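Local structure of CAMK/CAMK2 protein kinase (Salpingoeca rosetta, 5IG1) at residues I63-I67 / F91-F95; Q124-L129 / A156-I160; Y209-Y215 / D236-W242; S244-A248 / V281-R287. The protein probably catalyses ATP-dependent phosphorylation of serine and threonine residues in proteins, as the kinase domain of a calmodulin-binding, CaMKII-type kinase. All coordinates share one frame; numbering follows the deposited sequence.

Followed from the N terminus, the four contacts come in series, each closing its own loop before the next opens, with none nested or crossed. Contact 1 joins helix 57-72 to strand 90-96 in the small lobe. Contact 2 closes the chain between helix 115-134 and strand 158-160 in the large lobe. In contact 3 the end of helix 198-213 meets the loop ahead of helix 247-256, and contact 4 ties the start of that helix to the segment leading into helix 288-302. Contacts 1 and 4 lie on opposite sides of the chain's centre, whereas contacts 3 and 4 touch: Glu241 O lies 2.7 Å from Arg287 NH2, a probable hydrogen bond.

Contact 1: residues I63-I67 / F91-F95; sequences IKREI and FYLVF
Ile63, Glu66 and Ile67 pack on Phe91 and Leu93 in a buried helix-on-sheet contact of the protein kinase small lobe, where the helix usually called C, residues 57-72, lies against strand 90-96 of the antiparallel sheet. The evidence is the spacing and direction of the two short segments: their axes come within 10.7 Å and their N-to-C directions differ by 26°, so helix and strand run nearly the same way with a layer of side chains between them. Phe91 has the largest share of that layer. The methyl CG2 of Ile63 sits over one face of its ring, 3.6 Å from the centroid and 13° off the normal, a CH-pi contact. With CG1 beside the backbone N (chi1 -71°), CG2 falls anti to that N and is the branch placed on the ring. Lys64 adds only its aliphatic part, CG lying 4.0 Å from Phe91 CZ, while its NZ is hydrogen-bonded to Asn61. Glu66 reaches forward with its chain extended beyond CG, and OE2 comes 3.9 Å from Leu93 CD1 and stands at the edge of the Phe95 ring. Its charge is met by a salt bridge to Lys48 of strand 44-51, the pairing expected of an active-like kinase small lobe; the apolar groups of Leu93 and Phe95 thus flank this carboxylate. Ile67 fills the space between the two strand side chains: its terminal CD1 lies 3.6 Å from Leu93 CD2 and 3.8 Å from Phe91 CE1.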
loop_
_atom_site.group_PDB
_atom_site.type_symbol
_atom_site.label_atom_id
_atom_site.label_comp_id
_atom_site.label_asym_id
_atom_site.label_seq_id
_atom_site.Cartn_x
_atom_site.Cartn_y
_atom_site.Cartn_z
ATOM N N ILE A 63 2.195 6.368 -16.168
ATOM C CA ILE A 63 2.603 7.457 -15.288
ATOM C C ILE A 63 1.552 8.559 -15.278
ATOM O O ILE A 63 1.148 9.036 -14.211
ATOM C CB ILE A 63 3.983 7.998 -15.702
ATOM C CG1 ILE A 63 5.071 6.978 -15.364
ATOM C CG2 ILE A 63 4.256 9.327 -15.028
ATOM C CD1 ILE A 63 6.380 7.251 -16.033
ATOM N N LYS A 64 1.091 8.978 -16.462
ATOM C CA LYS A 64 0.072 10.025 -16.528
ATOM C C LYS A 64 -1.197 9.601 -15.800
ATOM O O LYS A 64 -1.856 10.424 -15.149
ATOM C CB LYS A 64 -0.232 10.376 -17.984
ATOM C CG LYS A 64 0.987 10.842 -18.775
ATOM C CD LYS A 64 0.615 11.865 -19.837
ATOM C CE LYS A 64 -0.330 11.283 -20.871
ATOM N NZ LYS A 64 0.335 10.223 -21.671
ATOM N N ARG A 65 -1.554 8.319 -15.898
ATOM C CA ARG A 65 -2.661 7.790 -15.110
ATOM C C ARG A 65 -2.393 7.974 -13.623
ATOM O O ARG A 65 -3.256 8.448 -12.871
ATOM C CB ARG A 65 -2.871 6.311 -15.440
ATOM C CG ARG A 65 -4.313 5.869 -15.444
ATOM C CD ARG A 65 -4.459 4.356 -15.347
ATOM N NE ARG A 65 -3.347 3.630 -15.950
ATOM C CZ ARG A 65 -3.204 3.421 -17.254
ATOM N NH1 ARG A 65 -4.098 3.897 -18.103
ATOM N NH2 ARG A 65 -2.160 2.743 -17.713
ATOM N N GLU A 66 -1.186 7.609 -13.181
ATOM C CA GLU A 66 -0.831 7.794 -11.781
ATOM C C GLU A 66 -0.963 9.251 -11.368
ATOM O O GLU A 66 -1.365 9.543 -10.238
ATOM C CB GLU A 66 0.587 7.294 -11.534
ATOM C CG GLU A 66 1.046 7.392 -10.098
ATOM C CD GLU A 66 2.501 7.007 -9.944
ATOM O OE1 GLU A 66 3.060 6.418 -10.898
ATOM O OE2 GLU A 66 3.085 7.296 -8.877
ATOM N N ILE A 67 -0.654 10.177 -12.273
ATOM C CA ILE A 67 -0.716 11.597 -11.942
ATOM C C ILE A 67 -2.161 12.047 -11.793
ATOM O O ILE A 67 -2.508 12.775 -10.854
ATOM C CB ILE A 67 0.023 12.422 -13.008
ATOM C CG1 ILE A 67 1.511 12.076 -13.000
ATOM C CG2 ILE A 67 -0.215 13.902 -12.790
ATOM C CD1 ILE A 67 2.270 12.647 -14.166
ATOM N N PHE A 91 9.830 13.013 -15.856
ATOM C CA PHE A 91 8.685 13.285 -15.007
ATOM C C PHE A 91 9.196 13.617 -13.614
ATOM O O PHE A 91 10.133 12.979 -13.122
ATOM C CB PHE A 91 7.757 12.074 -14.915
ATOM C CG PHE A 91 6.722 12.006 -15.991
ATOM C CD1 PHE A 91 5.709 12.944 -16.055
ATOM C CD2 PHE A 91 6.737 10.973 -16.916
ATOM C CE1 PHE A 91 4.746 12.872 -17.037
ATOM C CE2 PHE A 91 5.773 10.894 -17.899
ATOM C CZ PHE A 91 4.778 11.844 -17.960
ATOM N N TYR A 92 8.577 14.609 -12.979
ATOM C CA TYR A 92 8.839 14.922 -11.577
ATOM C C TYR A 92 7.509 14.920 -10.846
ATOM O O TYR A 92 6.664 15.790 -11.086
ATOM C CB TYR A 92 9.544 16.265 -11.424
ATOM C CG TYR A 92 10.849 16.344 -12.169
ATOM C CD1 TYR A 92 12.033 15.889 -11.592
ATOM C CD2 TYR A 92 10.899 16.867 -13.456
ATOM C CE1 TYR A 92 13.233 15.961 -12.282
ATOM C CE2 TYR A 92 12.090 16.950 -14.146
ATOM C CZ TYR A 92 13.253 16.496 -13.558
ATOM O OH TYR A 92 14.431 16.574 -14.259
ATOM N N LEU A 93 7.315 13.942 -9.970
ATOM C CA LEU A 93 6.084 13.818 -9.197
ATOM C C LEU A 93 6.395 14.238 -7.764
ATOM O O LEU A 93 6.901 13.443 -6.970
ATOM C CB LEU A 93 5.535 12.395 -9.266
ATOM C CG LEU A 93 5.342 11.778 -10.655
ATOM C CD1 LEU A 93 4.417 10.580 -10.579
ATOM C CD2 LEU A 93 4.806 12.788 -11.636
ATOM N N VAL A 94 6.092 15.488 -7.436
ATOM C CA VAL A 94 6.362 16.009 -6.102
ATOM C C VAL A 94 5.289 15.499 -5.149
ATOM O O VAL A 94 4.093 15.635 -5.421
ATOM C CB VAL A 94 6.414 17.543 -6.119
ATOM C CG1 VAL A 94 6.622 18.080 -4.716
ATOM C CG2 VAL A 94 7.528 18.021 -7.045
ATOM N N PHE A 95 5.715 14.902 -4.039
ATOM C CA PHE A 95 4.829 14.364 -3.018
ATOM C C PHE A 95 5.155 14.989 -1.668
ATOM O O PHE A 95 6.261 15.498 -1.446
ATOM C CB PHE A 95 4.956 12.841 -2.887
ATOM C CG PHE A 95 4.472 12.073 -4.081
ATOM C CD1 PHE A 95 3.124 11.823 -4.260
ATOM C CD2 PHE A 95 5.368 11.572 -5.008
ATOM C CE1 PHE A 95 2.677 11.105 -5.355
ATOM C CE2 PHE A 95 4.930 10.848 -6.098
ATOM C CZ PHE A 95 3.582 10.614 -6.272
#

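Contact 2: residues Q124-L129 / A156-I160; sequences QILSAL and APVKI
Gln124 supplies the polar part of this contact and Ile125, Ala128 and Leu129 the apolar part, all from helix 115-134, against Val158 and Ile160 of a short strand in the large lobe of the kinase fold. The hydrogen bond runs from Val158 N to Gln124 OE1 at an N-H...O angle of 155°; its modelled length of 2.4 Å is doubtful at this resolution. With CG beside the backbone N (chi1 -56°) and the chain extended beyond it, the amide of Gln124 is carried out to the start of the strand, where OE1 also passes close to Pro157. NE2 has a weak bond back to Ala120 O, which helps to set the turn of the amide. A leucine in place of Gln124 would probably leave the Val158 amide without this acceptor and the strand entry less firmly tied to the helix. The apolar contacts follow in order along helix and strand. Ile125 CG1 lies 3.9 Å from Val158 CG1, and its CG2 is 4.2 Å from Ile160 CG2. Ile160 then sends CD1 to Ala128 CB at 3.7 Å, and the same methyl is 4.0 Å from Leu129 CD2, the two side chains crossing at about a right angle. The segment axes approach to 8.0 Å and are 38° apart in direction. Strand 158-160, which leads into the DFG sequence, pairs with strand 147-149, whose Leu147 touches Ile125 and Ile160; Cys204 of helix 198-213 also meets Ile125 and Leu129.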
loop_
_atom_site.group_PDB
_atom_site.type_symbol
_atom_site.label_atom_id
_atom_site.label_comp_id
_atom_site.label_asym_id
_atom_site.label_seq_id
_atom_site.Cartn_x
_atom_site.Cartn_y
_atom_site.Cartn_z
ATOM N N GLN A 124 -6.385 3.107 9.473
ATOM C CA GLN A 124 -5.902 4.153 8.579
ATOM C C GLN A 124 -5.867 3.679 7.128
ATOM O O GLN A 124 -6.328 4.394 6.222
ATOM C CB GLN A 124 -4.527 4.617 9.040
ATOM C CG GLN A 124 -4.527 5.078 10.482
ATOM C CD GLN A 124 -3.132 5.321 11.019
ATOM O OE1 GLN A 124 -2.407 6.175 10.517
ATOM N NE2 GLN A 124 -2.743 4.559 12.038
ATOM N N ILE A 125 -5.330 2.480 6.888
ATOM C CA ILE A 125 -5.314 1.924 5.537
ATOM C C ILE A 125 -6.729 1.858 4.978
ATOM O O ILE A 125 -6.997 2.287 3.849
ATOM C CB ILE A 125 -4.646 0.537 5.537
ATOM C CG1 ILE A 125 -3.212 0.633 6.053
ATOM C CG2 ILE A 125 -4.691 -0.090 4.143
ATOM C CD1 ILE A 125 -2.574 -0.708 6.291
ATOM N N LEU A 126 -7.661 1.341 5.776
ATOM C CA LEU A 126 -9.035 1.184 5.318
ATOM C C LEU A 126 -9.685 2.529 5.033
ATOM O O LEU A 126 -10.446 2.653 4.076
ATOM C CB LEU A 126 -9.855 0.401 6.346
ATOM C CG LEU A 126 -9.668 -1.117 6.323
ATOM C CD1 LEU A 126 -10.490 -1.761 7.424
ATOM C CD2 LEU A 126 -10.059 -1.690 4.968
ATOM N N SER A 127 -9.424 3.545 5.854
ATOM C CA SER A 127 -10.051 4.840 5.607
ATOM C C SER A 127 -9.525 5.457 4.317
ATOM O O SER A 127 -10.306 5.970 3.499
ATOM C CB SER A 127 -9.824 5.776 6.795
ATOM O OG SER A 127 -8.448 6.025 7.005
ATOM N N ALA A 128 -8.206 5.398 4.111
ATOM C CA ALA A 128 -7.640 5.828 2.839
ATOM C C ALA A 128 -8.285 5.085 1.675
ATOM O O ALA A 128 -8.673 5.698 0.669
ATOM C CB ALA A 128 -6.127 5.611 2.845
ATOM N N LEU A 129 -8.431 3.763 1.808
ATOM C CA LEU A 129 -9.079 2.977 0.765
ATOM C C LEU A 129 -10.526 3.393 0.558
ATOM O O LEU A 129 -11.028 3.333 -0.566
ATOM C CB LEU A 129 -9.016 1.491 1.104
ATOM C CG LEU A 129 -7.716 0.795 0.739
ATOM C CD1 LEU A 129 -7.987 -0.681 0.672
ATOM C CD2 LEU A 129 -7.210 1.325 -0.601
ATOM N N ALA A 156 2.691 8.229 14.537
ATOM C CA ALA A 156 2.654 8.836 13.220
ATOM C C ALA A 156 1.600 8.139 12.361
ATOM O O ALA A 156 1.349 6.941 12.522
ATOM C CB ALA A 156 4.015 8.743 12.538
ATOM N N PRO A 157 0.963 8.866 11.448
ATOM C CA PRO A 157 -0.102 8.258 10.648
ATOM C C PRO A 157 0.447 7.347 9.562
ATOM O O PRO A 157 1.494 7.609 8.962
ATOM C CB PRO A 157 -0.822 9.470 10.047
ATOM C CG PRO A 157 0.238 10.509 9.964
ATOM C CD PRO A 157 1.110 10.305 11.169
ATOM N N VAL A 158 -0.277 6.261 9.318
ATOM C CA VAL A 158 0.002 5.401 8.177
ATOM C C VAL A 158 -0.574 6.052 6.929
ATOM O O VAL A 158 -1.716 6.526 6.929
ATOM C CB VAL A 158 -0.586 4.000 8.393
ATOM C CG1 VAL A 158 -0.378 3.141 7.158
ATOM C CG2 VAL A 158 0.040 3.350 9.616
ATOM N N LYS A 159 0.221 6.085 5.865
ATOM C CA LYS A 159 -0.183 6.654 4.589
ATOM C C LYS A 159 0.103 5.646 3.491
ATOM O O LYS A 159 1.209 5.101 3.428
ATOM C CB LYS A 159 0.562 7.959 4.310
ATOM C CG LYS A 159 0.164 9.113 5.216
ATOM C CD LYS A 159 1.091 10.292 5.003
ATOM C CE LYS A 159 0.689 11.470 5.861
ATOM N NZ LYS A 159 -0.367 12.289 5.210
ATOM N N ILE A 160 -0.890 5.385 2.632
ATOM C CA ILE A 160 -0.678 4.506 1.490
ATOM C C ILE A 160 -0.150 5.343 0.335
ATOM O O ILE A 160 -0.314 6.565 0.299
ATOM C CB ILE A 160 -1.955 3.741 1.095
ATOM C CG1 ILE A 160 -2.987 4.680 0.488
ATOM C CG2 ILE A 160 -2.547 3.043 2.314
ATOM C CD1 ILE A 160 -4.264 3.964 0.072
#

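Contact 3: residues Y209-Y215 / D236-W242; sequences YILLVGY and DFPSPEW
Tyr209, Val213 and Trp242 make the tight side of this contact, where the end of helix 198-213 meets the loop ahead of helix 247-256 in the large lobe. Val213 CG1 sits over one face of the indole, 3.5 Å from the centroid of its five-membered ring, a CH-pi contact; Phe237 covers the opposite face. Trp242 CZ2 lies over the centre of the Tyr209 ring, with the planes inclined at 51°, so the pair is neither stack nor edge-to-face. Leu212 CD1 adds a contact at Trp242 CZ3, 3.8 Å away. The loose side is polar: Asp236 is exposed and poorly ordered, and a water lies between its OD1 and Tyr209 OH, the link to the hydroxyl long and weak. With CG anti to the backbone N (chi1 -166°), the Tyr209 ring is carried out to Trp242 and the loop, where OH donates to Asp236 O at 2.5 Å, nearly along the C=O axis. A phenylalanine at Tyr209 would probably keep much of the ring packing but leave that carbonyl without its hydroxyl partner. Tyr215 OH gives its proton to Glu241 OE1 at 2.6 Å, meeting it from above the carboxylate plane, and accepts a weak bond from Trp242 NE1. The tyrosine hydroxyls therefore satisfy polar atoms bordering an aromatic cluster.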
loop_
_atom_site.group_PDB
_atom_site.type_symbol
_atom_site.label_atom_id
_atom_site.label_comp_id
_atom_site.label_asym_id
_atom_site.label_seq_id
_atom_site.Cartn_x
_atom_site.Cartn_y
_atom_site.Cartn_z
ATOM N N TYR A 209 -3.512 -10.166 8.181
ATOM C CA TYR A 209 -2.893 -11.431 8.558
ATOM C C TYR A 209 -1.443 -11.236 8.979
ATOM O O TYR A 209 -1.056 -11.586 10.101
ATOM C CB TYR A 209 -2.990 -12.402 7.378
ATOM C CG TYR A 209 -2.714 -13.852 7.679
ATOM C CD1 TYR A 209 -1.417 -14.328 7.752
ATOM C CD2 TYR A 209 -3.752 -14.756 7.837
ATOM C CE1 TYR A 209 -1.157 -15.668 8.002
ATOM C CE2 TYR A 209 -3.502 -16.093 8.084
ATOM C CZ TYR A 209 -2.201 -16.540 8.170
ATOM O OH TYR A 209 -1.947 -17.866 8.425
ATOM N N ILE A 210 -0.634 -10.640 8.098
ATOM C CA ILE A 210 0.771 -10.423 8.432
ATOM C C ILE A 210 0.879 -9.598 9.708
ATOM O O ILE A 210 1.557 -9.988 10.668
ATOM C CB ILE A 210 1.506 -9.758 7.257
ATOM C CG1 ILE A 210 1.266 -10.563 5.982
ATOM C CG2 ILE A 210 2.989 -9.693 7.547
ATOM C CD1 ILE A 210 1.717 -9.859 4.720
ATOM N N LEU A 211 0.149 -8.478 9.754
ATOM C CA LEU A 211 0.153 -7.594 10.912
ATOM C C LEU A 211 -0.086 -8.341 12.212
ATOM O O LEU A 211 0.370 -7.889 13.265
ATOM C CB LEU A 211 -0.916 -6.503 10.741
ATOM C CG LEU A 211 -0.622 -5.351 9.776
ATOM C CD1 LEU A 211 -1.761 -4.333 9.753
ATOM C CD2 LEU A 211 0.671 -4.674 10.176
ATOM N N LEU A 212 -0.773 -9.483 12.169
ATOM C CA LEU A 212 -1.055 -10.211 13.395
ATOM C C LEU A 212 0.011 -11.245 13.731
ATOM O O LEU A 212 0.321 -11.422 14.917
ATOM C CB LEU A 212 -2.419 -10.893 13.292
ATOM C CG LEU A 212 -3.570 -9.909 13.077
ATOM C CD1 LEU A 212 -4.918 -10.591 13.152
ATOM C CD2 LEU A 212 -3.476 -8.778 14.090
ATOM N N VAL A 213 0.597 -11.915 12.737
ATOM C CA VAL A 213 1.486 -13.042 13.018
ATOM C C VAL A 213 2.853 -12.918 12.375
ATOM O O VAL A 213 3.764 -13.676 12.761
ATOM C CB VAL A 213 0.842 -14.396 12.616
ATOM C CG1 VAL A 213 -0.337 -14.748 13.538
ATOM C CG2 VAL A 213 0.414 -14.387 11.144
ATOM N N GLY A 214 3.074 -12.052 11.386
ATOM C CA GLY A 214 4.403 -11.858 10.863
ATOM C C GLY A 214 4.755 -12.679 9.649
ATOM O O GLY A 214 5.894 -12.591 9.186
ATOM N N TYR A 215 3.826 -13.469 9.116
ATOM C CA TYR A 215 4.062 -14.262 7.918
ATOM C C TYR A 215 2.802 -14.220 7.067
ATOM O O TYR A 215 1.707 -14.016 7.601
ATOM C CB TYR A 215 4.429 -15.715 8.249
ATOM C CG TYR A 215 3.411 -16.446 9.087
ATOM C CD1 TYR A 215 2.363 -17.134 8.494
ATOM C CD2 TYR A 215 3.517 -16.483 10.468
ATOM C CE1 TYR A 215 1.437 -17.819 9.252
ATOM C CE2 TYR A 215 2.591 -17.169 11.235
ATOM C CZ TYR A 215 1.556 -17.832 10.620
ATOM O OH TYR A 215 0.639 -18.512 11.380
ATOM N N ASP A 236 -4.657 -20.836 6.570
ATOM C CA ASP A 236 -5.135 -21.323 7.856
ATOM C C ASP A 236 -4.606 -20.435 8.970
ATOM O O ASP A 236 -3.786 -19.543 8.750
ATOM C CB ASP A 236 -4.724 -22.782 8.088
ATOM C CG ASP A 236 -3.270 -23.037 7.750
ATOM O OD1 ASP A 236 -2.678 -22.207 7.026
ATOM O OD2 ASP A 236 -2.724 -24.071 8.195
ATOM N N PHE A 237 -5.094 -20.693 10.175
ATOM C CA PHE A 237 -4.617 -20.021 11.372
ATOM C C PHE A 237 -3.843 -21.021 12.222
ATOM O O PHE A 237 -4.411 -21.605 13.151
ATOM C CB PHE A 237 -5.790 -19.430 12.152
ATOM C CG PHE A 237 -6.573 -18.405 11.380
ATOM C CD1 PHE A 237 -5.922 -17.469 10.598
ATOM C CD2 PHE A 237 -7.956 -18.380 11.432
ATOM C CE1 PHE A 237 -6.634 -16.524 9.889
ATOM C CE2 PHE A 237 -8.673 -17.441 10.722
ATOM C CZ PHE A 237 -8.013 -16.516 9.947
ATOM N N PRO A 238 -2.560 -21.252 11.938
ATOM C CA PRO A 238 -1.827 -22.297 12.664
ATOM C C PRO A 238 -1.626 -21.952 14.130
ATOM O O PRO A 238 -1.417 -20.791 14.494
ATOM C CB PRO A 238 -0.482 -22.369 11.928
ATOM C CG PRO A 238 -0.728 -21.724 10.596
ATOM C CD PRO A 238 -1.746 -20.660 10.865
ATOM N N SER A 239 -1.706 -22.980 14.970
ATOM C CA SER A 239 -1.290 -22.882 16.366
ATOM C C SER A 239 0.238 -22.883 16.423
ATOM O O SER A 239 0.885 -23.447 15.543
ATOM C CB SER A 239 -1.865 -24.038 17.187
ATOM O OG SER A 239 -3.281 -24.016 17.183
ATOM N N PRO A 240 0.827 -22.257 17.454
ATOM C CA PRO A 240 0.197 -21.552 18.572
ATOM C C PRO A 240 0.005 -20.055 18.340
ATOM O O PRO A 240 -0.621 -19.404 19.175
ATOM C CB PRO A 240 1.197 -21.772 19.701
ATOM C CG PRO A 240 2.507 -21.702 18.999
ATOM C CD PRO A 240 2.288 -22.332 17.635
ATOM N N GLU A 241 0.549 -19.525 17.240
ATOM C CA GLU A 241 0.533 -18.080 17.029
ATOM C C GLU A 241 -0.884 -17.530 17.077
ATOM O O GLU A 241 -1.145 -16.506 17.722
ATOM C CB GLU A 241 1.193 -17.731 15.693
ATOM C CG GLU A 241 2.497 -18.473 15.418
ATOM C CD GLU A 241 2.329 -19.581 14.396
ATOM O OE1 GLU A 241 1.351 -19.525 13.620
ATOM O OE2 GLU A 241 3.171 -20.505 14.368
ATOM N N TRP A 242 -1.817 -18.204 16.413
ATOM C CA TRP A 242 -3.178 -17.710 16.276
ATOM C C TRP A 242 -4.064 -18.028 17.470
ATOM O O TRP A 242 -5.177 -17.499 17.549
ATOM C CB TRP A 242 -3.811 -18.283 15.013
ATOM C CG TRP A 242 -3.284 -17.649 13.791
ATOM C CD1 TRP A 242 -2.286 -18.112 12.988
ATOM C CD2 TRP A 242 -3.713 -16.409 13.230
ATOM N NE1 TRP A 242 -2.076 -17.240 11.947
ATOM C CE2 TRP A 242 -2.943 -16.188 12.072
ATOM C CE3 TRP A 242 -4.687 -15.473 13.583
ATOM C CZ2 TRP A 242 -3.109 -15.064 11.275
ATOM C CZ3 TRP A 242 -4.852 -14.364 12.791
ATOM C CH2 TRP A 242 -4.067 -14.166 11.650
HETATM O O HOH W 1 -0.802 -20.125 6.075
#

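Contact 4: residues S244-A248 / V281-R287; sequences SVTTA and VPGSVHR
The backbones of Ser244-Ala248 and Val281-Arg287 run roughly antiparallel, their end-to-end directions 150° apart, and come nearest at Thr246 and Gly283, whose CA atoms are 5.9 Å apart. Thr246 turns its CG2 to the glycine, 3.3 Å from Gly283 N. Thr246 is also the N-cap of helix 247-256: its OG1, placed between the backbone N and carbonyl carbon (chi1 61°), caps Ala249 N and is hydrogen-bonded to Glu115 OE1. That carboxylate oxygen accepts Gly283 N as well, so one glutamate clasps both segments. Further along, Ala248 CB packs on Val281 CG1 at 3.6 Å. At the other end the Arg287 side chain, bent at chi3 (86°), brings its guanidinium under Val245, whose CG2 lies over one face, offset toward the rim. A water bridges the segments here, donating to Ser244 O at 2.9 Å and accepting from Arg287 NE at 3.3 Å. The remaining nitrogens are held by other groups: NH1 bonds to Thr290 OG1 and NH2 to Glu241 O. The sequence around Thr290 resembles the CaMKII autophosphorylation motif, and the contact lies where the chain passes from the kinase domain into helix 288-302, probably the start of the regulatory segment. Trp275 of helix 274-277 touches Thr246, Ala248, Val281 and Pro282, while helix 115-134 meets Val245 and Pro282 through Glu115.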
loop_
_atom_site.group_PDB
_atom_site.type_symbol
_atom_site.label_atom_id
_atom_site.label_comp_id
_atom_site.label_asym_id
_atom_site.label_seq_id
_atom_site.Cartn_x
_atom_site.Cartn_y
_atom_site.Cartn_z
ATOM N N SER A 244 -3.637 -17.035 20.441
ATOM C CA SER A 244 -3.724 -15.815 21.229
ATOM C C SER A 244 -4.252 -14.637 20.420
ATOM O O SER A 244 -4.065 -13.485 20.824
ATOM C CB SER A 244 -2.361 -15.474 21.834
ATOM O OG SER A 244 -1.363 -15.406 20.834
ATOM N N VAL A 245 -4.901 -14.897 19.285
ATOM C CA VAL A 245 -5.523 -13.851 18.480
ATOM C C VAL A 245 -7.019 -13.857 18.755
ATOM O O VAL A 245 -7.622 -14.921 18.945
ATOM C CB VAL A 245 -5.231 -14.036 16.977
ATOM C CG1 VAL A 245 -6.066 -13.071 16.139
ATOM C CG2 VAL A 245 -3.768 -13.801 16.697
ATOM N N THR A 246 -7.615 -12.666 18.806
ATOM C CA THR A 246 -9.059 -12.563 18.965
ATOM C C THR A 246 -9.767 -13.241 17.798
ATOM O O THR A 246 -9.316 -13.171 16.651
ATOM C CB THR A 246 -9.485 -11.098 19.039
ATOM O OG1 THR A 246 -9.116 -10.434 17.823
ATOM C CG2 THR A 246 -8.820 -10.409 20.208
ATOM N N THR A 247 -10.879 -13.916 18.097
ATOM C CA THR A 247 -11.695 -14.447 17.015
ATOM C C THR A 247 -12.272 -13.332 16.159
ATOM O O THR A 247 -12.631 -13.579 15.007
ATOM C CB THR A 247 -12.827 -15.322 17.557
ATOM O OG1 THR A 247 -13.675 -14.538 18.402
ATOM C CG2 THR A 247 -12.266 -16.504 18.341
ATOM N N ALA A 248 -12.364 -12.111 16.692
ATOM C CA ALA A 248 -12.829 -10.991 15.880
ATOM C C ALA A 248 -11.873 -10.725 14.728
ATOM O O ALA A 248 -12.296 -10.555 13.581
ATOM C CB ALA A 248 -12.984 -9.739 16.743
ATOM N N VAL A 281 -12.078 -4.114 21.138
ATOM C CA VAL A 281 -12.288 -5.455 20.604
ATOM C C VAL A 281 -10.942 -6.106 20.286
ATOM O O VAL A 281 -10.728 -7.261 20.685
ATOM C CB VAL A 281 -13.221 -5.418 19.381
ATOM C CG1 VAL A 281 -13.170 -6.732 18.624
ATOM C CG2 VAL A 281 -14.631 -5.119 19.830
ATOM N N PRO A 282 -10.000 -5.437 19.606
ATOM C CA PRO A 282 -8.718 -6.096 19.320
ATOM C C PRO A 282 -7.973 -6.474 20.591
ATOM O O PRO A 282 -8.122 -5.846 21.641
ATOM C CB PRO A 282 -7.941 -5.048 18.511
ATOM C CG PRO A 282 -8.614 -3.767 18.784
ATOM C CD PRO A 282 -10.059 -4.104 18.978
ATOM N N GLY A 283 -7.174 -7.533 20.479
ATOM C CA GLY A 283 -6.409 -8.003 21.615
ATOM C C GLY A 283 -5.410 -6.973 22.101
ATOM O O GLY A 283 -5.006 -6.053 21.384
ATOM N N SER A 284 -5.007 -7.141 23.361
ATOM C CA SER A 284 -4.096 -6.213 24.016
ATOM C C SER A 284 -2.719 -6.790 24.281
ATOM O O SER A 284 -1.765 -6.018 24.414
ATOM C CB SER A 284 -4.679 -5.752 25.353
ATOM O OG SER A 284 -4.746 -6.843 26.251
ATOM N N VAL A 285 -2.591 -8.116 24.357
ATOM C CA VAL A 285 -1.318 -8.724 24.716
ATOM C C VAL A 285 -0.280 -8.412 23.646
ATOM O O VAL A 285 -0.596 -8.309 22.453
ATOM C CB VAL A 285 -1.488 -10.241 24.926
ATOM C CG1 VAL A 285 -1.767 -10.951 23.609
ATOM C CG2 VAL A 285 -0.263 -10.830 25.616
ATOM N N HIS A 286 0.962 -8.228 24.078
ATOM C CA HIS A 286 2.071 -7.988 23.165
ATOM C C HIS A 286 2.419 -9.263 22.404
ATOM O O HIS A 286 2.565 -10.334 23.006
ATOM C CB HIS A 286 3.280 -7.490 23.953
ATOM C CG HIS A 286 4.561 -7.517 23.184
ATOM N ND1 HIS A 286 4.928 -6.510 22.317
ATOM C CD2 HIS A 286 5.567 -8.422 23.156
ATOM C CE1 HIS A 286 6.106 -6.793 21.791
ATOM N NE2 HIS A 286 6.516 -7.948 22.283
ATOM N N ARG A 287 2.564 -9.151 21.083
ATOM C CA ARG A 287 2.878 -10.298 20.229
ATOM C C ARG A 287 4.338 -10.207 19.781
ATOM O O ARG A 287 4.649 -9.745 18.682
ATOM C CB ARG A 287 1.937 -10.368 19.029
ATOM C CG ARG A 287 0.556 -9.833 19.277
ATOM C CD ARG A 287 -0.433 -10.352 18.246
ATOM N NE ARG A 287 -0.985 -11.643 18.642
ATOM C CZ ARG A 287 -0.604 -12.805 18.129
ATOM N NH1 ARG A 287 0.327 -12.841 17.188
ATOM N NH2 ARG A 287 -1.154 -13.930 18.558
HETATM O O HOH W 2 -3.679 -10.668 20.231
#